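Local coordinates for protein isatin hydrolase (Ralstonia solanacearum, PDB 5NMP) that hydrolyses isatin as a manganese-binding bacterial enzyme of the cyclase family, at residues Val107-Ala115 and Leu236-Leu244. Sequence-based numbering, arbitrary orientation.
Sequences VAPAVVIDA and LPPRGAFIL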
loop_
_atom_site.group_PDB
_atom_site.type_symbol
_atom_site.label_atom_id
_atom_site.label_comp_id
_atom_site.label_asym_id
_atom_site.label_seq_id
_atom_site.Cartn_x
_atom_site.Cartn_y
_atom_site.Cartn_z
ATOM N N VAL A 107 4.327 -9.156 -3.591
ATOM C CA VAL A 107 4.924 -8.888 -4.894
ATOM C C VAL A 107 4.900 -10.163 -5.738
ATOM O O VAL A 107 5.279 -11.235 -5.266
ATOM C CB VAL A 107 6.375 -8.359 -4.760
ATOM C CG1 VAL A 107 6.377 -6.941 -4.210
ATOM C CG2 VAL A 107 7.208 -9.272 -3.867
ATOM N N ALA A 108 4.442 -10.047 -6.982
ATOM C CA ALA A 108 4.266 -11.213 -7.848
ATOM C C ALA A 108 4.030 -10.822 -9.306
ATOM O O ALA A 108 3.500 -9.743 -9.590
ATOM C CB ALA A 108 3.105 -12.072 -7.345
ATOM N N PRO A 109 4.428 -11.706 -10.238
ATOM C CA PRO A 109 4.136 -11.526 -11.665
ATOM C C PRO A 109 2.643 -11.648 -11.947
ATOM O O PRO A 109 1.903 -12.165 -11.109
ATOM C CB PRO A 109 4.910 -12.670 -12.334
ATOM C CG PRO A 109 5.921 -13.099 -11.334
ATOM C CD PRO A 109 5.282 -12.880 -9.999
ATOM N N ALA A 110 2.205 -11.184 -13.113
ATOM C CA ALA A 110 0.795 -11.281 -13.473
ATOM C C ALA A 110 0.590 -11.584 -14.947
ATOM O O ALA A 110 1.397 -11.198 -15.796
ATOM C CB ALA A 110 0.070 -10.002 -13.109
ATOM N N VAL A 111 -0.497 -12.291 -15.237
ATOM C CA VAL A 111 -0.974 -12.440 -16.602
ATOM C C VAL A 111 -2.314 -11.730 -16.711
ATOM O O VAL A 111 -3.055 -11.638 -15.732
ATOM C CB VAL A 111 -1.119 -13.917 -17.017
ATOM C CG1 VAL A 111 0.226 -14.616 -16.939
ATOM C CG2 VAL A 111 -2.148 -14.624 -16.145
ATOM N N VAL A 112 -2.618 -11.212 -17.894
ATOM C CA VAL A 112 -3.863 -10.479 -18.089
ATOM C C VAL A 112 -4.744 -11.161 -19.129
ATOM O O VAL A 112 -4.343 -11.327 -20.280
ATOM C CB VAL A 112 -3.594 -9.024 -18.514
ATOM C CG1 VAL A 112 -4.902 -8.281 -18.715
ATOM C CG2 VAL A 112 -2.729 -8.318 -17.476
ATOM N N ILE A 113 -5.944 -11.557 -18.716
ATOM C CA ILE A 113 -6.897 -12.211 -19.609
ATOM C C ILE A 113 -7.948 -11.216 -20.087
ATOM O O ILE A 113 -8.782 -10.770 -19.299
ATOM C CB ILE A 113 -7.611 -13.396 -18.917
ATOM C CG1 ILE A 113 -6.617 -14.237 -18.109
ATOM C CG2 ILE A 113 -8.362 -14.241 -19.933
ATOM C CD1 ILE A 113 -5.514 -14.849 -18.929
ATOM N N ASP A 114 -7.912 -10.872 -21.372
ATOM C CA ASP A 114 -8.832 -9.875 -21.917
ATOM C C ASP A 114 -10.131 -10.490 -22.426
ATOM O O ASP A 114 -10.141 -11.215 -23.423
ATOM C CB ASP A 114 -8.167 -9.089 -23.047
ATOM C CG ASP A 114 -9.079 -8.021 -23.629
ATOM O OD1 ASP A 114 -9.912 -7.474 -22.874
ATOM O OD2 ASP A 114 -8.968 -7.730 -24.840
ATOM N N ALA A 115 -11.228 -10.177 -21.743
ATOM C CA ALA A 115 -12.547 -10.658 -22.135
ATOM C C ALA A 115 -13.535 -9.505 -22.278
ATOM O O ALA A 115 -14.745 -9.700 -22.173
ATOM C CB ALA A 115 -13.061 -11.668 -21.124
ATOM N N LEU A 236 -1.814 -2.959 -19.644
ATOM C CA LEU A 236 -0.888 -4.030 -19.303
ATOM C C LEU A 236 -0.747 -5.031 -20.442
ATOM O O LEU A 236 -1.708 -5.301 -21.161
ATOM C CB LEU A 236 -1.348 -4.748 -18.035
ATOM C CG LEU A 236 -1.444 -3.895 -16.771
ATOM C CD1 LEU A 236 -1.677 -4.783 -15.553
ATOM C CD2 LEU A 236 -0.193 -3.049 -16.598
ATOM N N PRO A 237 0.459 -5.590 -20.605
ATOM C CA PRO A 237 0.702 -6.657 -21.577
ATOM C C PRO A 237 0.051 -7.960 -21.122
ATOM O O PRO A 237 -0.279 -8.079 -19.943
ATOM C CB PRO A 237 2.226 -6.775 -21.587
ATOM C CG PRO A 237 2.622 -6.368 -20.215
ATOM C CD PRO A 237 1.673 -5.264 -19.835
ATOM N N PRO A 238 -0.138 -8.920 -22.042
ATOM C CA PRO A 238 -0.687 -10.227 -21.664
ATOM C C PRO A 238 0.142 -10.899 -20.576
ATOM O O PRO A 238 -0.415 -11.535 -19.681
ATOM C CB PRO A 238 -0.628 -11.024 -22.970
ATOM C CG PRO A 238 -0.668 -9.993 -24.035
ATOM C CD PRO A 238 0.082 -8.814 -23.494
ATOM N N ARG A 239 1.460 -10.746 -20.656
ATOM C CA ARG A 239 2.356 -11.317 -19.658
ATOM C C ARG A 239 3.634 -10.490 -19.509
ATOM O O ARG A 239 4.042 -9.783 -20.431
ATOM C CB ARG A 239 2.698 -12.764 -20.018
ATOM C CG ARG A 239 3.422 -12.921 -21.340
ATOM C CD ARG A 239 3.586 -14.387 -21.674
ATOM N NE ARG A 239 4.062 -15.145 -20.523
ATOM C CZ ARG A 239 3.866 -16.448 -20.352
ATOM N NH1 ARG A 239 4.335 -17.055 -19.271
ATOM N NH2 ARG A 239 3.194 -17.142 -21.261
ATOM N N GLY A 240 4.255 -10.575 -18.338
ATOM C CA GLY A 240 5.507 -9.886 -18.096
ATOM C C GLY A 240 5.406 -8.776 -17.068
ATOM O O GLY A 240 6.422 -8.306 -16.557
ATOM N N ALA A 241 4.183 -8.351 -16.769
ATOM C CA ALA A 241 3.966 -7.299 -15.784
ATOM C C ALA A 241 4.239 -7.812 -14.375
ATOM O O ALA A 241 4.090 -9.000 -14.095
ATOM C CB ALA A 241 2.554 -6.755 -15.886
ATOM N N PHE A 242 4.638 -6.903 -13.494
ATOM C CA PHE A 242 4.957 -7.253 -12.115
ATOM C C PHE A 242 4.107 -6.418 -11.162
ATOM O O PHE A 242 4.070 -5.191 -11.268
ATOM C CB PHE A 242 6.448 -7.040 -11.845
ATOM C CG PHE A 242 6.947 -7.744 -10.619
ATOM C CD1 PHE A 242 7.357 -9.064 -10.686
ATOM C CD2 PHE A 242 7.002 -7.089 -9.399
ATOM C CE1 PHE A 242 7.811 -9.717 -9.563
ATOM C CE2 PHE A 242 7.455 -7.738 -8.268
ATOM C CZ PHE A 242 7.861 -9.054 -8.351
ATOM N N ILE A 243 3.419 -7.075 -10.236
ATOM C CA ILE A 243 2.447 -6.379 -9.403
ATOM C C ILE A 243 2.942 -6.075 -7.993
ATOM O O ILE A 243 3.447 -6.953 -7.293
ATOM C CB ILE A 243 1.142 -7.180 -9.292
ATOM C CG1 ILE A 243 0.590 -7.491 -10.685
ATOM C CG2 ILE A 243 0.115 -6.420 -8.463
ATOM C CD1 ILE A 243 0.351 -6.270 -11.538
ATOM N N LEU A 244 2.793 -4.819 -7.587
ATOM C CA LEU A 244 3.019 -4.425 -6.203
ATOM C C LEU A 244 1.671 -4.282 -5.506
ATOM O O LEU A 244 0.927 -3.337 -5.770
ATOM C CB LEU A 244 3.808 -3.114 -6.123
ATOM C CG LEU A 244 5.072 -3.002 -6.981
ATOM C CD1 LEU A 244 5.731 -1.645 -6.793
ATOM C CD2 LEU A 244 6.054 -4.124 -6.673
HETATM O O HOH W 1 1.427 -9.053 -17.672
#
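Ala108 and Ile243 exchange two backbone hydrogen bonds, Ile243 N to Ala108 O at 2.7 Å and Ala108 N to Ile243 O at 3.3 Å, forming an antiparallel hydrogen-bonded pair. Farther along, Ala110 N donates to Ala241 O, bent to 144° at the hydrogen, and Val112 N reaches Pro238 O at 2.9 Å. Between these last two bonds Ala241 N does not reach Ala110 O directly; a water joins them, accepting from Ala241 N at 3.0 Å and donating to Ala110 O and also to Pro237 O. Pro237 and Pro238, having no N-H, can enter such pairing through their carbonyls alone, and Gly240 turns the chain with a positive phi that suits glycine.

From Val107 to Val111 side chains alternate between the two faces of the sheet. On one, Phe242 has CG anti to its backbone N (chi1 -163°), which lays the ring beside Pro109 and along the backbone of residues 107-109. Ala108 N lies over a ring face, and Val107 CB approaches Phe242 CE2 obliquely at 3.7 Å. Leu18 of the second subunit packs on both Val107 and Phe242, and Ala15 of that subunit meets Pro109, so this end of the face belongs to the dimer interface. Farther along the same face, Arg239 sends its guanidinium away to the carbonyls of His139 and Arg141. On the opposite face Ala110 CB fits against Ile243 CG1, 3.5 Å away, while Ile243 also touches Ala262 of the neighbouring strand. Val112 CG2 meets Leu236 CB at 3.9 Å, the two side chains crossing at about a right angle.

Direct backbone bonds thus join the segments on both sides of the water, which carries the pairing past Gly240; Phe242 with Val107, Pro109 and Leu244 packs one face, and small alanines with Ile243 make the other.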